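PDB 4HZ2: glutathione S-transferase domain from Xanthobacter autotrophicus, which binds glutathione between its thioredoxin-like and all-helical domains and probably works as a glutathione-dependent transferase. Local coordinates for residues E87-L92 with F118-H123; N33-A38 with A182-T187; I91-A96 with P176-L181. All blocks are in the same frame, centred on the assembly; numbering follows the deposited sequence. Where two conformers were deposited one is given.

Contact 1. Residues E87-L92 with F118-H123. With GSH (glutathione), chain F; GSH (glutathione), chain C.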
loop_
_atom_site.group_PDB
_atom_site.type_symbol
_atom_site.label_atom_id
_atom_site.label_comp_id
_atom_site.label_asym_id
_atom_site.label_seq_id
_atom_site.Cartn_x
_atom_site.Cartn_y
_atom_site.Cartn_z
ATOM N N GLU B 87 10.046 1.422 -3.029
ATOM C CA GLU B 87 8.785 1.579 -2.271
ATOM C C GLU B 87 9.002 2.400 -1.005
ATOM O O GLU B 87 9.552 1.921 -0.004
ATOM C CB GLU B 87 8.091 0.238 -1.949
ATOM C CG GLU B 87 7.547 -0.453 -3.186
ATOM C CD GLU B 87 6.454 0.381 -3.838
ATOM O OE1 GLU B 87 5.655 1.006 -3.076
ATOM O OE2 GLU B 87 6.384 0.417 -5.088
ATOM N N SER B 88 8.537 3.639 -1.028
ATOM C CA SER B 88 8.832 4.554 0.069
ATOM C C SER B 88 8.476 3.996 1.442
ATOM O O SER B 88 9.197 4.246 2.398
ATOM C CB SER B 88 8.189 5.934 -0.158
ATOM O OG SER B 88 6.780 5.833 -0.155
ATOM N N ASN B 89 7.340 3.302 1.569
ATOM C CA ASN B 89 6.968 2.820 2.889
ATOM C C ASN B 89 7.819 1.605 3.321
ATOM O O ASN B 89 8.042 1.372 4.536
ATOM C CB ASN B 89 5.475 2.520 2.969
ATOM C CG ASN B 89 4.604 3.798 2.988
ATOM O OD1 ASN B 89 5.104 4.918 2.975
ATOM N ND2 ASN B 89 3.297 3.606 3.043
ATOM N N ALA B 90 8.297 0.832 2.340
ATOM C CA ALA B 90 9.281 -0.250 2.617
ATOM C C ALA B 90 10.612 0.357 3.017
ATOM O O ALA B 90 11.294 -0.174 3.890
ATOM C CB ALA B 90 9.460 -1.162 1.392
ATOM N N ILE B 91 10.977 1.484 2.411
ATOM C CA ILE B 91 12.222 2.192 2.809
ATOM C C ILE B 91 12.096 2.718 4.254
ATOM O O ILE B 91 13.025 2.637 5.064
ATOM C CB ILE B 91 12.540 3.322 1.820
ATOM C CG1 ILE B 91 12.951 2.706 0.476
ATOM C CG2 ILE B 91 13.650 4.251 2.346
ATOM C CD1 ILE B 91 12.854 3.649 -0.711
ATOM N N LEU B 92 10.914 3.228 4.616
ATOM C CA LEU B 92 10.707 3.642 5.998
ATOM C C LEU B 92 10.880 2.464 6.947
ATOM O O LEU B 92 11.544 2.586 7.967
ATOM C CB LEU B 92 9.290 4.199 6.208
ATOM C CG LEU B 92 8.939 5.615 5.679
ATOM C CD1 LEU B 92 7.432 5.946 5.767
ATOM C CD2 LEU B 92 9.835 6.706 6.329
ATOM N N PHE B 118 -3.066 1.900 4.689
ATOM C CA PHE B 118 -4.047 2.973 4.517
ATOM C C PHE B 118 -3.469 4.119 3.703
ATOM O O PHE B 118 -4.108 4.639 2.765
ATOM C CB PHE B 118 -4.579 3.469 5.878
ATOM C CG PHE B 118 -5.311 4.782 5.812
ATOM C CD1 PHE B 118 -6.677 4.827 5.506
ATOM C CD2 PHE B 118 -4.653 5.979 6.132
ATOM C CE1 PHE B 118 -7.344 6.050 5.480
ATOM C CE2 PHE B 118 -5.318 7.198 6.107
ATOM C CZ PHE B 118 -6.679 7.226 5.804
ATOM N N GLU B 119 -2.243 4.520 4.041
ATOM C CA GLU B 119 -1.631 5.612 3.316
ATOM C C GLU B 119 -1.532 5.298 1.806
ATOM O O GLU B 119 -1.828 6.139 0.944
ATOM C CB GLU B 119 -0.255 5.984 3.911
ATOM C CG GLU B 119 0.303 7.238 3.304
ATOM C CD GLU B 119 1.367 6.971 2.214
ATOM O OE1 GLU B 119 1.814 5.820 2.058
ATOM O OE2 GLU B 119 1.755 7.926 1.499
ATOM N N GLN B 120 -1.079 4.106 1.470
ATOM C CA GLN B 120 -0.834 3.800 0.066
ATOM C C GLN B 120 -2.122 3.566 -0.721
ATOM O O GLN B 120 -2.172 3.801 -1.926
ATOM C CB GLN B 120 0.091 2.579 -0.033
ATOM C CG GLN B 120 1.540 2.936 0.272
ATOM C CD GLN B 120 2.226 3.693 -0.826
ATOM O OE1 GLN B 120 2.352 3.179 -1.944
ATOM N NE2 GLN B 120 2.705 4.925 -0.519
ATOM N N TYR B 121 -3.150 3.076 -0.039
ATOM C CA TYR B 121 -4.363 2.672 -0.731
ATOM C C TYR B 121 -5.449 3.759 -0.719
ATOM O O TYR B 121 -6.176 3.930 -1.701
ATOM C CB TYR B 121 -4.948 1.391 -0.087
ATOM C CG TYR B 121 -5.905 0.714 -1.032
ATOM C CD1 TYR B 121 -7.286 0.932 -0.955
ATOM C CD2 TYR B 121 -5.417 -0.088 -2.070
ATOM C CE1 TYR B 121 -8.144 0.330 -1.862
ATOM C CE2 TYR B 121 -6.259 -0.685 -2.983
ATOM C CZ TYR B 121 -7.625 -0.484 -2.880
ATOM O OH TYR B 121 -8.441 -1.093 -3.821
ATOM N N SER B 122 -5.546 4.479 0.398
ATOM C CA SER B 122 -6.706 5.348 0.657
ATOM C C SER B 122 -6.365 6.833 0.752
ATOM O O SER B 122 -7.273 7.673 0.800
ATOM C CB SER B 122 -7.409 4.920 1.956
ATOM O OG SER B 122 -7.940 3.609 1.845
ATOM N N HIS B 123 -5.080 7.183 0.787
ATOM C CA HIS B 123 -4.702 8.567 1.060
ATOM C C HIS B 123 -3.828 9.112 -0.060
ATOM O O HIS B 123 -4.217 10.062 -0.759
ATOM C CB HIS B 123 -4.013 8.611 2.427
ATOM C CG HIS B 123 -3.527 9.957 2.879
ATOM N ND1 HIS B 123 -2.332 10.519 2.442
ATOM C CD2 HIS B 123 -4.024 10.814 3.814
ATOM C CE1 HIS B 123 -2.141 11.673 3.067
ATOM N NE2 HIS B 123 -3.144 11.865 3.918
HETATM N N1 GSH F . 4.181 2.944 -4.072
HETATM C CA1 GSH F . 5.273 3.886 -4.503
HETATM C C1 GSH F . 6.025 4.435 -3.312
HETATM O O11 GSH F . 7.281 4.544 -3.383
HETATM O O12 GSH F . 5.365 4.785 -2.279
HETATM C CB1 GSH F . 4.728 5.051 -5.324
HETATM C CG1 GSH F . 5.887 5.942 -5.724
HETATM C CD1 GSH F . 5.525 6.875 -6.858
HETATM O OE1 GSH F . 4.353 6.985 -7.227
HETATM N N2 GSH F . 6.553 7.560 -7.393
HETATM C CA2 GSH F . 6.342 8.543 -8.456
HETATM C C2 GSH F . 7.016 8.107 -9.730
HETATM O O2 GSH F . 8.150 7.587 -9.700
HETATM C CB2 GSH F . 6.725 9.959 -7.938
HETATM S SG2 GSH F . 5.967 10.468 -6.330
HETATM N N3 GSH F . 6.352 8.291 -10.877
HETATM C CA3 GSH F . 6.346 7.292 -11.944
HETATM C C3 GSH F . 7.044 7.712 -13.220
HETATM O O31 GSH F . 7.205 6.854 -14.122
HETATM O O32 GSH F . 7.432 8.896 -13.334
HETATM N N1 GSH C . -6.365 -1.702 1.554
HETATM C CA1 GSH C . -7.547 -2.548 1.876
HETATM C C1 GSH C . -7.098 -3.931 2.252
HETATM O O11 GSH C . -6.177 -4.423 1.568
HETATM O O12 GSH C . -7.607 -4.537 3.211
HETATM C CB1 GSH C . -8.533 -2.588 0.701
HETATM C CG1 GSH C . -9.770 -3.392 1.106
HETATM C CD1 GSH C . -10.985 -3.068 0.239
HETATM O OE1 GSH C . -10.876 -2.413 -0.775
HETATM N N2 GSH C . -12.173 -3.537 0.635
HETATM C CA2 GSH C . -13.399 -3.173 -0.059
HETATM C C2 GSH C . -14.406 -2.552 0.854
HETATM O O2 GSH C . -14.603 -3.078 1.919
HETATM C CB2 GSH C . -13.991 -4.405 -0.730
HETATM S SG2 GSH C . -15.430 -4.034 -1.792
HETATM N N3 GSH C . -15.067 -1.453 0.461
HETATM C CA3 GSH C . -16.348 -1.191 1.103
HETATM C C3 GSH C . -16.676 0.251 1.331
HETATM O O31 GSH C . -17.776 0.529 1.870
HETATM O O32 GSH C . -15.839 1.104 0.983
#

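Contact 2. Residues N33-A38 with A182-T187. With GSH (glutathione), chain F.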
loop_
_atom_site.group_PDB
_atom_site.type_symbol
_atom_site.label_atom_id
_atom_site.label_comp_id
_atom_site.label_asym_id
_atom_site.label_seq_id
_atom_site.Cartn_x
_atom_site.Cartn_y
_atom_site.Cartn_z
ATOM N N ASN B 33 6.750 11.141 -1.474
ATOM C CA ASN B 33 7.285 9.766 -1.323
ATOM C C ASN B 33 8.805 9.783 -1.205
ATOM O O ASN B 33 9.374 9.016 -0.417
ATOM C CB ASN B 33 6.818 8.840 -2.449
ATOM C CG ASN B 33 5.328 8.534 -2.353
ATOM O OD1 ASN B 33 4.809 8.272 -1.259
ATOM N ND2 ASN B 33 4.621 8.597 -3.489
ATOM N N CYS B 34 9.454 10.678 -1.946
ATOM C CA CYS B 34 10.909 10.804 -1.876
ATOM C C CYS B 34 11.324 11.463 -0.565
ATOM O O CYS B 34 12.332 11.070 0.029
ATOM C CB CYS B 34 11.412 11.593 -3.089
ATOM S SG CYS B 34 11.113 10.653 -4.631
ATOM N N TRP B 35 10.531 12.434 -0.095
ATOM C CA TRP B 35 10.757 13.024 1.214
ATOM C C TRP B 35 10.808 11.935 2.319
ATOM O O TRP B 35 11.622 12.039 3.255
ATOM C CB TRP B 35 9.696 14.108 1.524
ATOM C CG TRP B 35 9.742 14.645 2.911
ATOM C CD1 TRP B 35 10.393 15.782 3.349
ATOM C CD2 TRP B 35 9.094 14.085 4.065
ATOM N NE1 TRP B 35 10.200 15.942 4.707
ATOM C CE2 TRP B 35 9.398 14.921 5.165
ATOM C CE3 TRP B 35 8.299 12.945 4.278
ATOM C CZ2 TRP B 35 8.925 14.659 6.456
ATOM C CZ3 TRP B 35 7.828 12.685 5.566
ATOM C CH2 TRP B 35 8.142 13.544 6.635
ATOM N N LYS B 36 9.927 10.921 2.243
ATOM C CA LYS B 36 9.911 9.859 3.270
ATOM C C LYS B 36 11.301 9.239 3.382
ATOM O O LYS B 36 11.803 9.003 4.489
ATOM C CB LYS B 36 8.931 8.727 2.942
ATOM C CG LYS B 36 7.453 9.157 2.947
ATOM C CD LYS B 36 6.593 8.087 2.296
ATOM C CE LYS B 36 5.132 8.457 2.130
ATOM N NZ LYS B 36 4.399 7.363 1.421
ATOM N N ALA B 37 11.883 8.943 2.219
ATOM C CA ALA B 37 13.173 8.259 2.189
ATOM C C ALA B 37 14.260 9.173 2.762
ATOM O O ALA B 37 15.034 8.749 3.637
ATOM C CB ALA B 37 13.558 7.796 0.774
ATOM N N ALA B 38 14.345 10.414 2.276
ATOM C CA ALA B 38 15.359 11.335 2.791
ATOM C C ALA B 38 15.178 11.558 4.298
ATOM O O ALA B 38 16.166 11.598 5.070
ATOM C CB ALA B 38 15.344 12.661 2.039
ATOM N N ALA B 182 4.864 8.674 7.374
ATOM C CA ALA B 182 4.270 8.279 6.111
ATOM C C ALA B 182 3.079 9.167 5.742
ATOM O O ALA B 182 2.923 9.530 4.581
ATOM C CB ALA B 182 3.855 6.808 6.090
ATOM N N LEU B 183 2.239 9.504 6.727
ATOM C CA LEU B 183 1.048 10.326 6.447
ATOM C C LEU B 183 1.363 11.825 6.474
ATOM O O LEU B 183 0.632 12.632 5.870
ATOM C CB LEU B 183 -0.120 9.953 7.373
ATOM C CG LEU B 183 -0.786 8.638 6.896
ATOM C CD1 LEU B 183 -1.388 7.825 8.029
ATOM C CD2 LEU B 183 -1.797 8.865 5.775
ATOM N N PHE B 184 2.458 12.200 7.136
ATOM C CA PHE B 184 2.869 13.599 7.164
ATOM C C PHE B 184 3.384 14.038 5.790
ATOM O O PHE B 184 3.178 15.186 5.370
ATOM C CB PHE B 184 3.920 13.815 8.240
ATOM C CG PHE B 184 4.405 15.233 8.370
ATOM C CD1 PHE B 184 3.797 16.106 9.269
ATOM C CD2 PHE B 184 5.508 15.697 7.612
ATOM C CE1 PHE B 184 4.278 17.391 9.435
ATOM C CE2 PHE B 184 5.982 16.986 7.780
ATOM C CZ PHE B 184 5.354 17.837 8.682
ATOM N N ALA B 185 4.040 13.107 5.085
ATOM C CA ALA B 185 4.733 13.400 3.828
ATOM C C ALA B 185 3.895 14.287 2.905
ATOM O O ALA B 185 4.363 15.328 2.455
ATOM C CB ALA B 185 5.122 12.088 3.131
ATOM N N TYR B 186 2.672 13.861 2.590
ATOM C CA TYR B 186 1.792 14.695 1.766
ATOM C C TYR B 186 0.815 15.548 2.558
ATOM O O TYR B 186 0.419 16.619 2.094
ATOM C CB TYR B 186 1.037 13.839 0.737
ATOM C CG TYR B 186 1.970 13.325 -0.334
ATOM C CD1 TYR B 186 2.385 14.147 -1.383
ATOM C CD2 TYR B 186 2.446 12.027 -0.285
ATOM C CE1 TYR B 186 3.223 13.675 -2.385
ATOM C CE2 TYR B 186 3.294 11.550 -1.268
ATOM C CZ TYR B 186 3.682 12.384 -2.305
ATOM O OH TYR B 186 4.532 11.908 -3.282
ATOM N N THR B 187 0.418 15.089 3.748
ATOM C CA THR B 187 -0.612 15.835 4.491
ATOM C C THR B 187 -0.101 17.218 4.851
ATOM O O THR B 187 -0.888 18.192 4.853
ATOM C CB THR B 187 -1.116 15.083 5.744
ATOM O OG1 THR B 187 -1.563 13.775 5.359
ATOM C CG2 THR B 187 -2.309 15.812 6.379
HETATM N N1 GSH F . 4.181 2.944 -4.072
HETATM C CA1 GSH F . 5.273 3.886 -4.503
HETATM C C1 GSH F . 6.025 4.435 -3.312
HETATM O O11 GSH F . 7.281 4.544 -3.383
HETATM O O12 GSH F . 5.365 4.785 -2.279
HETATM C CB1 GSH F . 4.728 5.051 -5.324
HETATM C CG1 GSH F . 5.887 5.942 -5.724
HETATM C CD1 GSH F . 5.525 6.875 -6.858
HETATM O OE1 GSH F . 4.353 6.985 -7.227
HETATM N N2 GSH F . 6.553 7.560 -7.393
HETATM C CA2 GSH F . 6.342 8.543 -8.456
HETATM C C2 GSH F . 7.016 8.107 -9.730
HETATM O O2 GSH F . 8.150 7.587 -9.700
HETATM C CB2 GSH F . 6.725 9.959 -7.938
HETATM S SG2 GSH F . 5.967 10.468 -6.330
HETATM N N3 GSH F . 6.352 8.291 -10.877
HETATM C CA3 GSH F . 6.346 7.292 -11.944
HETATM C C3 GSH F . 7.044 7.712 -13.220
HETATM O O31 GSH F . 7.205 6.854 -14.122
HETATM O O32 GSH F . 7.432 8.896 -13.334
#

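Contact 3. Residues I91-A96 with P176-L181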
loop_
_atom_site.group_PDB
_atom_site.type_symbol
_atom_site.label_atom_id
_atom_site.label_comp_id
_atom_site.label_asym_id
_atom_site.label_seq_id
_atom_site.Cartn_x
_atom_site.Cartn_y
_atom_site.Cartn_z
ATOM N N ILE B 91 10.977 1.484 2.411
ATOM C CA ILE B 91 12.222 2.192 2.809
ATOM C C ILE B 91 12.096 2.718 4.254
ATOM O O ILE B 91 13.025 2.637 5.064
ATOM C CB ILE B 91 12.540 3.322 1.820
ATOM C CG1 ILE B 91 12.951 2.706 0.476
ATOM C CG2 ILE B 91 13.650 4.251 2.346
ATOM C CD1 ILE B 91 12.854 3.649 -0.711
ATOM N N LEU B 92 10.914 3.228 4.616
ATOM C CA LEU B 92 10.707 3.642 5.998
ATOM C C LEU B 92 10.880 2.464 6.947
ATOM O O LEU B 92 11.544 2.586 7.967
ATOM C CB LEU B 92 9.290 4.199 6.208
ATOM C CG LEU B 92 8.939 5.615 5.679
ATOM C CD1 LEU B 92 7.432 5.946 5.767
ATOM C CD2 LEU B 92 9.835 6.706 6.329
ATOM N N LEU B 93 10.270 1.331 6.621
ATOM C CA LEU B 93 10.391 0.131 7.450
ATOM C C LEU B 93 11.819 -0.375 7.522
ATOM O O LEU B 93 12.231 -0.906 8.538
ATOM C CB LEU B 93 9.463 -0.981 6.933
ATOM C CG LEU B 93 7.968 -0.782 7.215
ATOM C CD1 LEU B 93 7.156 -1.671 6.268
ATOM C CD2 LEU B 93 7.700 -1.141 8.678
ATOM N N HIS B 94 12.574 -0.206 6.449
ATOM C CA HIS B 94 13.900 -0.823 6.416
ATOM C C HIS B 94 14.863 -0.088 7.350
ATOM O O HIS B 94 15.618 -0.711 8.146
ATOM C CB HIS B 94 14.452 -0.766 4.978
ATOM C CG HIS B 94 15.823 -1.340 4.854
ATOM N ND1 HIS B 94 16.041 -2.691 4.684
ATOM C CD2 HIS B 94 17.051 -0.756 4.909
ATOM C CE1 HIS B 94 17.349 -2.914 4.607
ATOM N NE2 HIS B 94 17.984 -1.762 4.762
ATOM N N PHE B 95 14.886 1.239 7.208
ATOM C CA PHE B 95 15.781 2.075 8.022
ATOM C C PHE B 95 15.313 2.373 9.440
ATOM O O PHE B 95 16.128 2.697 10.297
ATOM C CB PHE B 95 16.138 3.356 7.278
ATOM C CG PHE B 95 16.961 3.091 6.053
ATOM C CD1 PHE B 95 16.355 3.059 4.801
ATOM C CD2 PHE B 95 18.324 2.780 6.164
ATOM C CE1 PHE B 95 17.079 2.771 3.666
ATOM C CE2 PHE B 95 19.069 2.488 5.017
ATOM C CZ PHE B 95 18.441 2.511 3.759
ATOM N N ALA B 96 14.005 2.271 9.706
ATOM C CA ALA B 96 13.531 2.545 11.049
ATOM C C ALA B 96 13.678 1.346 11.972
ATOM O O ALA B 96 13.600 1.481 13.196
ATOM C CB ALA B 96 12.105 3.015 11.000
ATOM N N PRO B 176 5.682 9.330 18.415
ATOM C CA PRO B 176 5.793 9.335 16.945
ATOM C C PRO B 176 6.450 8.060 16.394
ATOM O O PRO B 176 7.366 7.490 17.029
ATOM C CB PRO B 176 6.713 10.539 16.659
ATOM C CG PRO B 176 7.441 10.792 17.938
ATOM C CD PRO B 176 6.567 10.314 19.070
ATOM N N THR B 177 6.003 7.646 15.211
ATOM C CA THR B 177 6.542 6.460 14.546
ATOM C C THR B 177 6.590 6.745 13.058
ATOM O O THR B 177 6.156 7.825 12.607
ATOM C CB THR B 177 5.664 5.197 14.773
ATOM O OG1 THR B 177 4.355 5.439 14.224
ATOM C CG2 THR B 177 5.568 4.812 16.274
ATOM N N ILE B 178 7.072 5.780 12.261
ATOM C CA ILE B 178 7.024 5.961 10.803
ATOM C C ILE B 178 5.590 6.057 10.267
ATOM O O ILE B 178 5.390 6.506 9.133
ATOM C CB ILE B 178 7.779 4.854 10.039
ATOM C CG1 ILE B 178 7.226 3.466 10.356
ATOM C CG2 ILE B 178 9.272 4.946 10.336
ATOM C CD1 ILE B 178 7.745 2.382 9.409
ATOM N N ALA B 179 4.592 5.631 11.044
ATOM C CA ALA B 179 3.219 5.876 10.582
ATOM C C ALA B 179 2.970 7.387 10.472
ATOM O O ALA B 179 2.419 7.856 9.463
ATOM C CB ALA B 179 2.224 5.227 11.515
ATOM N N ASP B 180 3.391 8.162 11.486
ATOM C CA ASP B 180 3.236 9.617 11.393
ATOM C C ASP B 180 4.021 10.169 10.206
ATOM O O ASP B 180 3.538 11.029 9.476
ATOM C CB ASP B 180 3.624 10.337 12.686
ATOM C CG ASP B 180 2.910 9.775 13.889
ATOM O OD1 ASP B 180 1.709 10.111 14.132
ATOM O OD2 ASP B 180 3.498 8.920 14.575
ATOM N N LEU B 181 5.265 9.710 10.022
ATOM C CA LEU B 181 6.064 10.191 8.891
ATOM C C LEU B 181 5.370 9.904 7.544
ATOM O O LEU B 181 5.292 10.794 6.692
ATOM C CB LEU B 181 7.475 9.567 8.893
ATOM C CG LEU B 181 8.387 9.846 10.094
ATOM C CD1 LEU B 181 9.791 9.246 9.906
ATOM C CD2 LEU B 181 8.479 11.355 10.343
#

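Contact 1. Residues E87-L92 with F118-H123
Asn89 reaches across to Glu119 and Gln120 to make the close part of this contact. Its ND2 donates to Glu119 OE1 at 2.8 Å, with an N-H...O angle of 146°, on the anti side of the carboxylate and tilted out of its plane. From the opposite face of that plane Gln120 NE2 reaches the same oxygen at 2.9 Å, so two amide N-H groups grip one atom, while Glu119 OE2 forms a salt bridge with Lys36. The Asn89 and Gln120 side chains run alongside one another in opposite senses, their amide planes well turned, with Asn89 ND2 3.3 Å from Gln120 CG. This is the glutathione site of a GST, where the helix after the last strand of the thioredoxin-like domain meets a long helix of the helical domain. Ser88, in the first turn of helix 88-96, donates to the ligand carboxylate through its N (2.8 Å to O11) and OG (2.8 Å to O12). Because Gln120 folds back at chi2 (-74°), its OE1 accepts from glutathione N1 at 2.8 Å, and Glu87 OE1 accepts from the same N1 at 2.6 Å; a carboxylate so close would be expected to favour the protonated amine. Away from this cluster the contact is loose: the axes of the short helical segments pass 11.8 Å apart, and partly exposed Tyr121 turns to the second subunit, its OH hydrogen-bonded to Glu124 of that subunit and N1 of the other glutathione over one ring face.

Contact 2. Residues N33-A38 with A182-T187
Lys36 lays its aliphatic chain over Ala185 and Ala182 on its way to a buried cluster of polar groups. Its CB sets out beside the facing helix rather than straight at it; with CG turned anti to the carbonyl carbon (chi1 -66°) and the rest of the chain extended, CG comes to 3.7 Å from Ala185 CB. Further out, CE lies 3.5 Å from the backbone oxygen Ala182 O. At the tip NZ donates to Asn33 OD1 at 2.9 Å, nearly in line with the amide C=O, and also meets Glu119 in a salt bridge and Asn89 and Ser88 through hydrogen bonds; four polar side chains thus surround the buried ammonium. One turn earlier, Asn33 N donates to Tyr186 OH (3.0 Å, N-H...O angle 149°). The amide of Asn33 stands at 76° to the phenol ring, and its ND2 is bonded to Glu124. On the other flank Trp35 CE3 rests 3.5 Å from Ala185 CB, while its CH2 approaches Phe184 CD2 at 3.5 Å; the two ring systems meet obliquely, and the indole NE1 is anchored by Asn217 O. Asn33 ND2 and Tyr186 OH each come 3.7 Å from glutathione SG2, which places this crossing of helices beside the thiol, at the seam between the thioredoxin-like and helical domains of the GST fold.

Contact 3. Residues I91-A96 with P176-L181
The 2.9 Å hydrogen bond from Thr177 N to Asp180 OD2, made to the anti lone pair of that oxygen, closes the turn from which Ile178 reaches out to Leu93 and Ala96. The side chain of Thr177 in turn accepts, through OG1, from Ala179 N at 3.2 Å. Thr177 and Asp180 form a capping box at the start of helix 178-187, consistent with the N-capping box known at this helix in the GST family. The second carboxylate oxygen, Asp180 OD1, accepts from Trp206 NE1 and Leu171 N, so the carboxylate of Asp180 is also held from outside the turn.

Across the interface the contact is wholly apolar, and Ile178 carries most of it. Its CG1 stands between the backbone N and the carbonyl carbon (chi1 58°), which sends its two branches to different partners. CD1, at the end of the longer branch, touches Leu93 CD2 at 3.6 Å, the two side chains crossing at about a right angle, and also lies 4.0 Å from Leu92 CB. The shorter branch fits close to the opposite helix: Ile178 CG2 is only 3.5 Å from Ala96 CB, tighter than a usual methyl-methyl contact. Leu92 CD2 makes a more relaxed approach to Leu181 CD1, at 4.4 Å. Ala96, one turn after Leu92, meets the isoleucine with its methyl alone.

Around this pairing, Val112 of helix 107-137 packs on Ile178 and Leu116 of the same helix on Leu93, with His113 of the second subunit also against Leu93. Helix 32-43 covers another side, Ile40 touching Leu92 and Leu43 touching Leu181, while strand 84-86 brings Leu85 against Phe95 and His94.

In the fold
The three contacts join helices 32-43, 88-96, 107-137 and 178-187 around one buried region, their centres 9 to 10 Å apart. Contacts 1 and 2 both touch the same glutathione, at its gamma-glutamyl end and its thiol respectively, and are coupled by the 2.7 Å salt bridge between Glu119 OE2 and Lys36 NZ. Contact 3 shares helix 88-96 with contact 1 and helix 178-187 with contact 2; Leu92 CD1 lies 3.7 Å from Ala182 CB, and Trp35 CZ3 lies 3.4 Å from Leu181 O. It is the apolar layer behind the pocket, the side chain of Leu92 being about 8 Å from glutathione.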